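Local coordinates for thiosulfate sulfurtransferase (Pseudomonas aeruginosa, PDB 1YT8), which probably transfers sulfur from thiosulfate to cyanide, as rhodaneses do, and is built from four rhodanese-like domains in one chain, at residues R394-T399 with A413-S418; K406-G411 with P474-E479. All blocks are in the same frame, centred on the assembly; numbering follows the deposited sequence.

Contact 1: R394-T399 with A413-S418; sequences RVLDFT and AWVLRS
A413 O accepts from D397 N (2.8 Å, 174°) at the edge of a rhodanese-like domain, where strand 413-414, outermost in a five-stranded parallel sheet, lies against strand 393-397, to which helix 401-406 joins it in a beta-alpha-beta crossover. The backbone pairing is a short parallel ladder. A413 N gives its hydrogen to V395 O at 2.8 Å, and V415 N reaches D397 O at 3.2 Å. On the other side, R394, L396 and, just past the strand, F398 make backbone bonds to strand 432-436.

Side chains alternate across the sheet. L396 and A413 share one face. There L396 CD2 touches both A413 CB and V415 CG1, the latter at 4.1 Å; the small methyl of alanine fits between the strand and helix 420-427, where L427 also meets it. D397 and W414 share the other face. D397 closes an Asx turn where the strand ends: its OD1 accepts from T399 N, which comes from above the carboxylate plane. T399 OG1 is satisfied by N403 ND2 in the helix that follows.

F398 lays one ring face against V415 CG2, a CH-pi contact with the methyl 3.8 Å from the ring centroid, while R417 CB sits at the ring edge. Beyond CB, R417 leads away from the ring, extended from CG to NE, and its NH1 forms a salt bridge with E52. Between the diverging chains, water 1 bridges two carbonyls, F398 O at 2.9 Å and V415 O at 2.6 Å. Tryptophan suits position 414 because its indole has both a broad apolar surface and one N-H to spend: with CG anti to the backbone N (chi1 -180°), W414 NE1 meets T399 O at 2.7 Å, the oxygen lying 3° from the indole plane.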
ATOM      1  N   ARG A 394      25.645   1.540  22.843  1.00 15.17           N
ATOM      2  CA  ARG A 394      25.210   0.959  21.578  1.00 16.13           C
ATOM      3  C   ARG A 394      23.913   1.612  21.114  1.00 16.38           C
ATOM      4  O   ARG A 394      22.910   1.623  21.834  1.00 16.60           O
ATOM      5  CB  ARG A 394      25.004  -0.553  21.711  1.00 14.14           C
ATOM      6  CG  ARG A 394      24.456  -1.217  20.443  1.00 13.71           C
ATOM      7  CD  ARG A 394      25.415  -1.047  19.262  1.00 10.75           C
ATOM      8  NE  ARG A 394      26.577  -1.922  19.371  1.00 13.70           N
ATOM      9  CZ  ARG A 394      27.656  -1.842  18.596  1.00 14.50           C
ATOM     10  NH1 ARG A 394      27.735  -0.920  17.646  1.00 14.88           N
ATOM     11  NH2 ARG A 394      28.652  -2.698  18.765  1.00 14.79           N
ATOM     12  N   VAL A 395      23.945   2.176  19.915  1.00 14.65           N
ATOM     13  CA  VAL A 395      22.767   2.822  19.355  1.00 16.43           C
ATOM     14  C   VAL A 395      22.157   1.900  18.309  1.00 15.88           C
ATOM     15  O   VAL A 395      22.836   1.471  17.380  1.00 16.32           O
ATOM     16  CB  VAL A 395      23.127   4.165  18.691  1.00 15.30           C
ATOM     17  CG1 VAL A 395      21.890   4.768  18.029  1.00 15.77           C
ATOM     18  CG2 VAL A 395      23.688   5.124  19.736  1.00 17.04           C
ATOM     19  N   LEU A 396      20.875   1.590  18.480  1.00 15.26           N
ATOM     20  CA  LEU A 396      20.149   0.729  17.555  1.00 14.81           C
ATOM     21  C   LEU A 396      19.132   1.571  16.793  1.00 15.14           C
ATOM     22  O   LEU A 396      18.325   2.275  17.402  1.00 15.62           O
ATOM     23  CB  LEU A 396      19.424  -0.379  18.327  1.00 15.44           C
ATOM     24  CG  LEU A 396      20.290  -1.264  19.222  1.00 14.83           C
ATOM     25  CD1 LEU A 396      19.427  -2.370  19.827  1.00 13.11           C
ATOM     26  CD2 LEU A 396      21.438  -1.860  18.406  1.00 12.48           C
ATOM     27  N   ASP A 397      19.172   1.491  15.464  1.00 14.43           N
ATOM     28  CA  ASP A 397      18.271   2.253  14.601  1.00 14.70           C
ATOM     29  C   ASP A 397      17.201   1.327  14.011  1.00 12.81           C
ATOM     30  O   ASP A 397      17.519   0.397  13.274  1.00 14.01           O
ATOM     31  CB  ASP A 397      19.074   2.897  13.465  1.00 14.66           C
ATOM     32  CG  ASP A 397      18.343   4.053  12.808  1.00 16.32           C
ATOM     33  OD1 ASP A 397      17.097   4.116  12.910  1.00 12.34           O
ATOM     34  OD2 ASP A 397      19.020   4.897  12.179  1.00 16.55           O
ATOM     35  N   PHE A 398      15.939   1.603  14.325  1.00 13.86           N
ATOM     36  CA  PHE A 398      14.818   0.791  13.854  1.00 14.17           C
ATOM     37  C   PHE A 398      14.119   1.310  12.597  1.00 16.20           C
ATOM     38  O   PHE A 398      13.170   0.683  12.112  1.00 16.42           O
ATOM     39  CB  PHE A 398      13.789   0.647  14.981  1.00 15.21           C
ATOM     40  CG  PHE A 398      14.263  -0.206  16.123  1.00 15.76           C
ATOM     41  CD1 PHE A 398      13.947  -1.559  16.176  1.00 15.15           C
ATOM     42  CD2 PHE A 398      15.063   0.335  17.124  1.00 16.00           C
ATOM     43  CE1 PHE A 398      14.421  -2.365  17.210  1.00 15.75           C
ATOM     44  CE2 PHE A 398      15.545  -0.465  18.163  1.00 16.00           C
ATOM     45  CZ  PHE A 398      15.223  -1.815  18.204  1.00 15.69           C
ATOM     46  N   THR A 399      14.563   2.448  12.071  1.00 16.43           N
ATOM     47  CA  THR A 399      13.938   2.992  10.866  1.00 16.41           C
ATOM     48  C   THR A 399      14.174   2.025   9.702  1.00 17.63           C
ATOM     49  O   THR A 399      14.992   1.114   9.805  1.00 16.86           O
ATOM     50  CB  THR A 399      14.514   4.381  10.506  1.00 16.96           C
ATOM     51  OG1 THR A 399      13.687   4.999   9.510  1.00 18.84           O
ATOM     52  CG2 THR A 399      15.927   4.252   9.964  1.00 15.93           C
ATOM     53  N   ALA A 413      23.669   1.250  14.667  1.00 15.05           N
ATOM     54  CA  ALA A 413      23.581  -0.041  13.997  1.00 14.31           C
ATOM     55  C   ALA A 413      22.138  -0.249  13.540  1.00 14.91           C
ATOM     56  O   ALA A 413      21.204  -0.076  14.321  1.00 11.37           O
ATOM     57  CB  ALA A 413      23.991  -1.167  14.953  1.00 12.83           C
ATOM     58  N   TRP A 414      21.951  -0.598  12.271  1.00 15.21           N
ATOM     59  CA  TRP A 414      20.599  -0.832  11.781  1.00 14.94           C
ATOM     60  C   TRP A 414      20.167  -2.236  12.193  1.00 12.11           C
ATOM     61  O   TRP A 414      20.945  -3.190  12.104  1.00 12.31           O
ATOM     62  CB  TRP A 414      20.522  -0.706  10.254  1.00 14.40           C
ATOM     63  CG  TRP A 414      19.129  -0.943   9.752  1.00 15.50           C
ATOM     64  CD1 TRP A 414      18.068  -0.088   9.845  1.00 15.08           C
ATOM     65  CD2 TRP A 414      18.622  -2.153   9.176  1.00 15.66           C
ATOM     66  NE1 TRP A 414      16.927  -0.693   9.369  1.00 15.30           N
ATOM     67  CE2 TRP A 414      17.238  -1.961   8.952  1.00 16.00           C
ATOM     68  CE3 TRP A 414      19.200  -3.383   8.831  1.00 15.84           C
ATOM     69  CZ2 TRP A 414      16.420  -2.956   8.396  1.00 16.02           C
ATOM     70  CZ3 TRP A 414      18.386  -4.375   8.277  1.00 16.49           C
ATOM     71  CH2 TRP A 414      17.009  -4.152   8.067  1.00 15.14           C
ATOM     72  N   VAL A 415      18.923  -2.360  12.638  1.00 13.74           N
ATOM     73  CA  VAL A 415      18.402  -3.649  13.069  1.00 14.98           C
ATOM     74  C   VAL A 415      16.949  -3.857  12.667  1.00 13.48           C
ATOM     75  O   VAL A 415      16.227  -2.906  12.358  1.00 15.91           O
ATOM     76  CB  VAL A 415      18.461  -3.801  14.612  1.00 15.76           C
ATOM     77  CG1 VAL A 415      19.895  -3.685  15.105  1.00 15.82           C
ATOM     78  CG2 VAL A 415      17.596  -2.739  15.264  1.00 16.73           C
ATOM     79  N   LEU A 416      16.544  -5.119  12.673  1.00 14.92           N
ATOM     80  CA  LEU A 416      15.177  -5.523  12.389  1.00 15.21           C
ATOM     81  C   LEU A 416      14.607  -5.831  13.764  1.00 15.46           C
ATOM     82  O   LEU A 416      15.195  -6.607  14.517  1.00 14.96           O
ATOM     83  CB  LEU A 416      15.142  -6.803  11.553  1.00 15.28           C
ATOM     84  CG  LEU A 416      15.381  -6.727  10.047  1.00 14.99           C
ATOM     85  CD1 LEU A 416      15.396  -8.139   9.470  1.00 15.72           C
ATOM     86  CD2 LEU A 416      14.285  -5.887   9.398  1.00 15.01           C
ATOM     87  N   ARG A 417      13.477  -5.232  14.103  1.00 15.19           N
ATOM     88  CA  ARG A 417      12.885  -5.493  15.402  1.00 17.93           C
ATOM     89  C   ARG A 417      12.531  -6.972  15.549  1.00 18.10           C
ATOM     90  O   ARG A 417      12.561  -7.520  16.652  1.00 20.21           O
ATOM     91  CB  ARG A 417      11.633  -4.640  15.601  1.00 16.82           C
ATOM     92  CG  ARG A 417      10.988  -4.846  16.960  1.00 18.95           C
ATOM     93  CD  ARG A 417       9.740  -4.017  17.111  1.00 21.20           C
ATOM     94  NE  ARG A 417       9.001  -4.371  18.318  1.00 21.30           N
ATOM     95  CZ  ARG A 417       7.693  -4.198  18.461  1.00 23.05           C
ATOM     96  NH1 ARG A 417       6.984  -3.673  17.469  1.00 20.81           N
ATOM     97  NH2 ARG A 417       7.090  -4.564  19.586  1.00 18.77           N
ATOM     98  N   SER A 418      12.218  -7.613  14.426  1.00 17.97           N
ATOM     99  CA  SER A 418      11.835  -9.023  14.406  1.00 17.74           C
ATOM    100  C   SER A 418      12.996  -9.993  14.595  1.00 17.16           C
ATOM    101  O   SER A 418      12.780 -11.190  14.775  1.00 15.94           O
ATOM    102  CB  SER A 418      11.119  -9.353  13.090  1.00 15.51           C
ATOM    103  OG  SER A 418      11.992  -9.211  11.982  1.00 14.59           O
TER
HETATM  104  O   HOH W   1      14.261  -1.774  11.115  1.00 16.11           O

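Contact 2: K406-G411 with P474-E479; sequences KRHIPG and PTEDGE
K406 O lies 3.4 Å from D477 CB, at the point where the chain leaving helix 401-406 first meets the segment 474-479. R407 follows with its aliphatic part, R407 CG resting 3.5 Å from T475 OG1; a long side chain suits this exposed position, since its methylenes can also cover V469 of helix 464-470. Its CA turns a hydrogen toward E476 O.

At H408 the two backbones pair directly. H408 N donates to E476 O and E476 N to H408 O, both 2.8 Å, a single antiparallel bridge of the hydrogen-bonded kind. It ties the loop of a beta-alpha-beta crossover in the rhodanese fold, between helix 401-406 and strand 413-414, to the chain that follows helix 464-470. The imidazole folds back over this bridge: with CG between the backbone N and the carbonyl carbon (chi1 57°), E476 O lies 3.2 Å above the centre of one face of the H408 ring. H408 ND1 donates to I409 O almost straight, at 177°, although it approaches from above that carbonyl's plane; H408 NE2 makes a long, weak bond to G478 O (3.4 Å). If both nitrogens carry hydrogens the ring would be positively charged, which nearby E476 would probably favour. E476 OE1 lies in the imidazole plane at its edge, 2.9 Å from H408 CE1, with the carboxylate turned 61° from the ring.

I409 packs its side chain on W468 of helix 464-470. P474 O, the acceptor of W468 NE1, lies 3.0 Å from P410 CD. Finally G411 N points at E476 OE1, a long, weak bond of 3.3 Å, reached because the glutamate chain runs extended.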
ATOM      1  N   LYS A 406      20.326   6.418   4.005  1.00 20.56           N
ATOM      2  CA  LYS A 406      20.289   7.813   3.591  1.00 23.85           C
ATOM      3  C   LYS A 406      20.886   8.737   4.650  1.00 23.54           C
ATOM      4  O   LYS A 406      21.600   9.691   4.325  1.00 24.57           O
ATOM      5  CB  LYS A 406      18.846   8.227   3.292  1.00 26.00           C
ATOM      6  CG  LYS A 406      18.690   9.664   2.812  1.00 32.09           C
ATOM      7  CD  LYS A 406      17.269   9.943   2.335  1.00 35.40           C
ATOM      8  CE  LYS A 406      17.100  11.398   1.897  1.00 38.58           C
ATOM      9  NZ  LYS A 406      18.024  11.778   0.786  1.00 39.45           N
ATOM     10  N   ARG A 407      20.610   8.447   5.917  1.00 22.60           N
ATOM     11  CA  ARG A 407      21.115   9.284   7.001  1.00 22.73           C
ATOM     12  C   ARG A 407      20.836   8.659   8.363  1.00 20.74           C
ATOM     13  O   ARG A 407      19.731   8.189   8.621  1.00 20.39           O
ATOM     14  CB  ARG A 407      20.448  10.660   6.928  1.00 24.25           C
ATOM     15  CG  ARG A 407      20.991  11.699   7.894  1.00 28.73           C
ATOM     16  CD  ARG A 407      20.160  12.971   7.807  1.00 31.62           C
ATOM     17  NE  ARG A 407      18.772  12.714   8.185  1.00 35.40           N
ATOM     18  CZ  ARG A 407      17.783  13.597   8.076  1.00 37.57           C
ATOM     19  NH1 ARG A 407      18.018  14.809   7.591  1.00 38.35           N
ATOM     20  NH2 ARG A 407      16.557  13.267   8.463  1.00 37.99           N
ATOM     21  N   HIS A 408      21.839   8.656   9.236  1.00 19.78           N
ATOM     22  CA  HIS A 408      21.672   8.093  10.567  1.00 18.10           C
ATOM     23  C   HIS A 408      22.705   8.647  11.537  1.00 17.81           C
ATOM     24  O   HIS A 408      23.697   9.253  11.131  1.00 18.39           O
ATOM     25  CB  HIS A 408      21.766   6.564  10.509  1.00 17.54           C
ATOM     26  CG  HIS A 408      23.043   6.056   9.914  1.00 18.27           C
ATOM     27  ND1 HIS A 408      24.235   6.039  10.607  1.00 18.89           N
ATOM     28  CD2 HIS A 408      23.313   5.546   8.690  1.00 17.08           C
ATOM     29  CE1 HIS A 408      25.183   5.538   9.836  1.00 18.73           C
ATOM     30  NE2 HIS A 408      24.650   5.231   8.667  1.00 22.39           N
ATOM     31  N   ILE A 409      22.453   8.452  12.825  1.00 17.38           N
ATOM     32  CA  ILE A 409      23.365   8.913  13.858  1.00 16.44           C
ATOM     33  C   ILE A 409      24.679   8.154  13.697  1.00 15.87           C
ATOM     34  O   ILE A 409      24.682   6.937  13.525  1.00 18.48           O
ATOM     35  CB  ILE A 409      22.759   8.650  15.254  1.00 16.93           C
ATOM     36  CG1 ILE A 409      21.434   9.405  15.377  1.00 17.17           C
ATOM     37  CG2 ILE A 409      23.735   9.073  16.343  1.00 18.41           C
ATOM     38  CD1 ILE A 409      20.639   9.090  16.640  1.00 18.44           C
ATOM     39  N   PRO A 410      25.819   8.865  13.737  1.00 17.42           N
ATOM     40  CA  PRO A 410      27.126   8.215  13.587  1.00 18.05           C
ATOM     41  C   PRO A 410      27.318   7.042  14.545  1.00 18.74           C
ATOM     42  O   PRO A 410      27.118   7.181  15.754  1.00 18.70           O
ATOM     43  CB  PRO A 410      28.107   9.352  13.863  1.00 18.78           C
ATOM     44  CG  PRO A 410      27.371  10.549  13.358  1.00 18.24           C
ATOM     45  CD  PRO A 410      25.979  10.318  13.910  1.00 18.14           C
ATOM     46  N   GLY A 411      27.701   5.890  13.996  1.00 16.46           N
ATOM     47  CA  GLY A 411      27.920   4.711  14.814  1.00 16.95           C
ATOM     48  C   GLY A 411      26.694   3.839  15.047  1.00 17.02           C
ATOM     49  O   GLY A 411      26.821   2.714  15.528  1.00 18.04           O
ATOM     50  N   PRO A 474      25.976  15.988  13.831  1.00 26.23           N
ATOM     51  CA  PRO A 474      26.429  15.317  12.611  1.00 27.16           C
ATOM     52  C   PRO A 474      25.790  13.958  12.341  1.00 26.33           C
ATOM     53  O   PRO A 474      25.420  13.235  13.264  1.00 26.13           O
ATOM     54  CB  PRO A 474      27.933  15.213  12.824  1.00 27.80           C
ATOM     55  CG  PRO A 474      28.029  15.003  14.298  1.00 28.43           C
ATOM     56  CD  PRO A 474      27.052  16.026  14.835  1.00 28.03           C
ATOM     57  N   THR A 475      25.660  13.626  11.061  1.00 26.28           N
ATOM     58  CA  THR A 475      25.087  12.351  10.659  1.00 26.24           C
ATOM     59  C   THR A 475      26.038  11.609   9.731  1.00 26.05           C
ATOM     60  O   THR A 475      27.024  12.167   9.244  1.00 26.79           O
ATOM     61  CB  THR A 475      23.721  12.523   9.956  1.00 26.32           C
ATOM     62  OG1 THR A 475      23.857  13.411   8.841  1.00 26.36           O
ATOM     63  CG2 THR A 475      22.688  13.071  10.925  1.00 25.47           C
ATOM     64  N   GLU A 476      25.727  10.343   9.496  1.00 25.28           N
ATOM     65  CA  GLU A 476      26.536   9.473   8.658  1.00 25.47           C
ATOM     66  C   GLU A 476      25.582   8.767   7.697  1.00 24.85           C
ATOM     67  O   GLU A 476      24.418   8.549   8.030  1.00 24.12           O
ATOM     68  CB  GLU A 476      27.249   8.467   9.569  1.00 27.89           C
ATOM     69  CG  GLU A 476      28.079   7.391   8.896  1.00 31.46           C
ATOM     70  CD  GLU A 476      28.712   6.446   9.916  1.00 33.49           C
ATOM     71  OE1 GLU A 476      27.962   5.821  10.706  1.00 32.25           O
ATOM     72  OE2 GLU A 476      29.955   6.331   9.932  1.00 35.25           O
ATOM     73  N   ASP A 477      26.054   8.440   6.497  1.00 24.57           N
ATOM     74  CA  ASP A 477      25.200   7.748   5.535  1.00 24.06           C
ATOM     75  C   ASP A 477      25.839   6.457   5.045  1.00 22.47           C
ATOM     76  O   ASP A 477      26.980   6.153   5.382  1.00 23.38           O
ATOM     77  CB  ASP A 477      24.854   8.649   4.339  1.00 26.37           C
ATOM     78  CG  ASP A 477      26.080   9.171   3.613  1.00 28.98           C
ATOM     79  OD1 ASP A 477      27.114   8.471   3.593  1.00 30.77           O
ATOM     80  OD2 ASP A 477      26.001  10.280   3.043  1.00 32.70           O
ATOM     81  N   GLY A 478      25.091   5.697   4.251  1.00 21.56           N
ATOM     82  CA  GLY A 478      25.598   4.438   3.743  1.00 20.70           C
ATOM     83  C   GLY A 478      25.251   3.311   4.696  1.00 19.49           C
ATOM     84  O   GLY A 478      24.661   3.544   5.751  1.00 19.64           O
ATOM     85  N   GLU A 479      25.609   2.088   4.321  1.00 20.17           N
ATOM     86  CA  GLU A 479      25.343   0.916   5.150  1.00 18.12           C
ATOM     87  C   GLU A 479      26.489   0.764   6.145  1.00 17.72           C
ATOM     88  O   GLU A 479      27.222  -0.222   6.125  1.00 18.83           O
ATOM     89  CB  GLU A 479      25.241  -0.328   4.267  1.00 18.31           C
ATOM     90  CG  GLU A 479      24.266  -0.179   3.105  1.00 19.53           C
ATOM     91  CD  GLU A 479      24.136  -1.448   2.286  1.00 19.12           C
ATOM     92  OE1 GLU A 479      25.164  -1.936   1.769  1.00 19.02           O
ATOM     93  OE2 GLU A 479      23.004  -1.961   2.161  1.00 21.02           O
TER

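How the contacts relate
The two contacts meet on the same beta-alpha-beta unit but at different depths. Contact 1 is buried and joins two neighbouring strands of the sheet; contact 2 lies at the surface and ties the loop leading into strand 413-414 to the chain beyond helix 464-470. Regular parallel backbone pairing and apolar packing dominate the first, with one short side-chain bond from W414 NE1 to T399 O, whereas the second has one isolated antiparallel bridge, with polar and aliphatic side chains around it and two weak bonds. Their centres are about 13 Å apart, and they touch where D397 OD2 packs 3.6 Å from H408 CB. Y404 of helix 401-406 also spans both, meeting the rings of W414 and H408.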